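Local coordinates for protein short chain dehydrogenase/reductase (Acinetobacter baumannii, PDB 4IUY) that probably catalyses an NAD(P)-dependent oxidation or reduction, as a Rossmann-fold member of the short-chain dehydrogenase/reductase family, at residues V79-A83 and S98-V104. Residues are numbered along the deposited sequence; the frame is centred on the assembly and turned at random.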
loop_
_atom_site.group_PDB
_atom_site.type_symbol
_atom_site.label_atom_id
_atom_site.label_comp_id
_atom_site.label_asym_id
_atom_site.label_seq_id
_atom_site.Cartn_x
_atom_site.Cartn_y
_atom_site.Cartn_z
ATOM N N VAL D 79 -29.637 -5.543 -26.825
ATOM C CA VAL D 79 -29.807 -5.090 -25.436
ATOM C C VAL D 79 -30.783 -5.996 -24.684
ATOM O O VAL D 79 -31.896 -6.215 -25.119
ATOM C CB VAL D 79 -30.339 -3.644 -25.334
ATOM C CG1 VAL D 79 -30.371 -3.204 -23.895
ATOM C CG2 VAL D 79 -29.483 -2.701 -26.117
ATOM N N TYR D 80 -30.358 -6.509 -23.543
ATOM C CA TYR D 80 -31.238 -7.278 -22.684
ATOM C C TYR D 80 -31.361 -6.511 -21.367
ATOM O O TYR D 80 -30.381 -6.006 -20.856
ATOM C CB TYR D 80 -30.668 -8.666 -22.439
ATOM C CG TYR D 80 -30.575 -9.524 -23.681
ATOM C CD1 TYR D 80 -31.600 -10.406 -24.018
ATOM C CD2 TYR D 80 -29.454 -9.451 -24.529
ATOM C CE1 TYR D 80 -31.526 -11.201 -25.162
ATOM C CE2 TYR D 80 -29.371 -10.243 -25.690
ATOM C CZ TYR D 80 -30.410 -11.125 -25.996
ATOM O OH TYR D 80 -30.347 -11.928 -27.136
ATOM N N THR D 81 -32.581 -6.319 -20.885
ATOM C CA THR D 81 -32.775 -5.681 -19.591
ATOM C C THR D 81 -33.340 -6.682 -18.573
ATOM O O THR D 81 -34.064 -7.593 -18.928
ATOM C CB THR D 81 -33.672 -4.451 -19.700
ATOM O OG1 THR D 81 -34.983 -4.847 -20.119
ATOM C CG2 THR D 81 -33.083 -3.471 -20.692
ATOM N N PHE D 82 -32.942 -6.534 -17.319
ATOM C CA PHE D 82 -33.434 -7.370 -16.234
ATOM C C PHE D 82 -33.669 -6.560 -14.965
ATOM O O PHE D 82 -32.781 -5.857 -14.478
ATOM C CB PHE D 82 -32.441 -8.486 -15.921
ATOM C CG PHE D 82 -32.299 -9.502 -17.011
ATOM C CD1 PHE D 82 -33.266 -10.498 -17.179
ATOM C CD2 PHE D 82 -31.200 -9.480 -17.866
ATOM C CE1 PHE D 82 -33.140 -11.463 -18.187
ATOM C CE2 PHE D 82 -31.061 -10.443 -18.873
ATOM C CZ PHE D 82 -32.041 -11.436 -19.035
ATOM N N ALA D 83 -34.863 -6.689 -14.414
ATOM C CA ALA D 83 -35.166 -6.123 -13.111
ATOM C C ALA D 83 -34.804 -7.143 -12.041
ATOM O O ALA D 83 -35.222 -8.300 -12.126
ATOM C CB ALA D 83 -36.641 -5.782 -13.023
ATOM N N SER D 98 -31.451 -17.516 -18.330
ATOM C CA SER D 98 -32.269 -16.962 -19.402
ATOM C C SER D 98 -31.388 -16.572 -20.584
ATOM O O SER D 98 -31.739 -16.852 -21.736
ATOM C CB SER D 98 -33.097 -15.781 -18.896
ATOM O OG SER D 98 -33.803 -15.172 -19.953
ATOM N N LEU D 99 -30.231 -15.963 -20.295
ATOM C CA LEU D 99 -29.273 -15.603 -21.336
ATOM C C LEU D 99 -28.714 -16.832 -22.049
ATOM O O LEU D 99 -28.621 -16.856 -23.281
ATOM C CB LEU D 99 -28.139 -14.755 -20.765
ATOM C CG LEU D 99 -28.548 -13.336 -20.336
ATOM C CD1 LEU D 99 -27.422 -12.571 -19.589
ATOM C CD2 LEU D 99 -29.046 -12.552 -21.551
ATOM N N GLU D 100 -28.321 -17.847 -21.289
ATOM C CA GLU D 100 -27.857 -19.090 -21.897
ATOM C C GLU D 100 -28.860 -19.692 -22.885
ATOM O O GLU D 100 -28.472 -20.227 -23.933
ATOM C CB GLU D 100 -27.535 -20.126 -20.829
ATOM C CG GLU D 100 -26.429 -19.730 -19.913
ATOM C CD GLU D 100 -26.215 -20.726 -18.790
ATOM O OE1 GLU D 100 -26.776 -21.852 -18.874
ATOM O OE2 GLU D 100 -25.470 -20.375 -17.836
ATOM N N ALA D 101 -30.147 -19.629 -22.549
ATOM C CA ALA D 101 -31.164 -20.241 -23.399
ATOM C C ALA D 101 -31.307 -19.511 -24.733
ATOM O O ALA D 101 -31.810 -20.076 -25.699
ATOM C CB ALA D 101 -32.498 -20.315 -22.675
ATOM N N GLU D 102 -30.847 -18.263 -24.785
ATOM C CA GLU D 102 -30.851 -17.483 -26.021
ATOM C C GLU D 102 -29.496 -17.587 -26.718
ATOM O O GLU D 102 -29.188 -16.795 -27.604
ATOM C CB GLU D 102 -31.161 -16.010 -25.749
ATOM C CG GLU D 102 -32.414 -15.758 -24.945
ATOM C CD GLU D 102 -33.147 -14.522 -25.395
ATOM O OE1 GLU D 102 -32.888 -14.060 -26.528
ATOM O OE2 GLU D 102 -33.977 -14.009 -24.615
ATOM N N GLY D 103 -28.650 -18.500 -26.256
ATOM C CA GLY D 103 -27.339 -18.675 -26.856
ATOM C C GLY D 103 -26.358 -17.560 -26.499
ATOM O O GLY D 103 -25.326 -17.413 -27.149
ATOM N N VAL D 104 -26.675 -16.780 -25.467
ATOM C CA VAL D 104 -25.840 -15.660 -25.056
ATOM C C VAL D 104 -24.884 -16.042 -23.921
ATOM O O VAL D 104 -25.289 -16.606 -22.910
ATOM C CB VAL D 104 -26.695 -14.439 -24.599
ATOM C CG1 VAL D 104 -25.843 -13.438 -23.844
ATOM C CG2 VAL D 104 -27.378 -13.771 -25.783
#
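Leu99 meets both aromatic rings of strand 79-83, one over its face and the other at its edge. Its CD2 methyl lies over one face of the Tyr80 ring in a CH-pi contact, 4.2 Å from the ring centroid and 19° off the normal, displaced toward the rim on the CG side. The same methyl approaches the Phe82 ring in its plane, with Leu99 CD2 4.0 Å from Phe82 CE2. Being two residues apart on the strand, Tyr80 and Phe82 point to the same side of it, toward 98-104; in both, CG lies beside the backbone N (chi1 -65° in Tyr80), and the rings lean the same way. Further apolar packing comes from Val104, whose CG2 reaches the phenol end obliquely, 4.0 Å from Tyr80 CZ.

The polar part is slight: Tyr80 OH gives a weak hydrogen bond of 3.4 Å to Glu102 OE1. The Glu102 chain is bent at chi2 (-144°), and its carboxylate lies at the Tyr80 ring edge by CE1, its plane nearly perpendicular to the ring. Ser98 OG stands at the edge of Phe82, 4.2 Å from Phe82 CE1, in plain van der Waals contact.

Within 98-104 a Schellman motif ends the helix. Gly103 takes the positive phi, Val104 N bonds to Leu99 O at 2.9 Å, and Gly103 N bonds to Glu100 O; this turn brings Val104 back toward Tyr80.

Strand 79-83 is an outermost strand of the parallel Rossmann sheet, hydrogen-bonded to strand 53-58. Helix 89-101 makes the beta-alpha-beta crossover from it to strand 108-111, past strands 53-58 and 29-32; Leu99 also touches Val55.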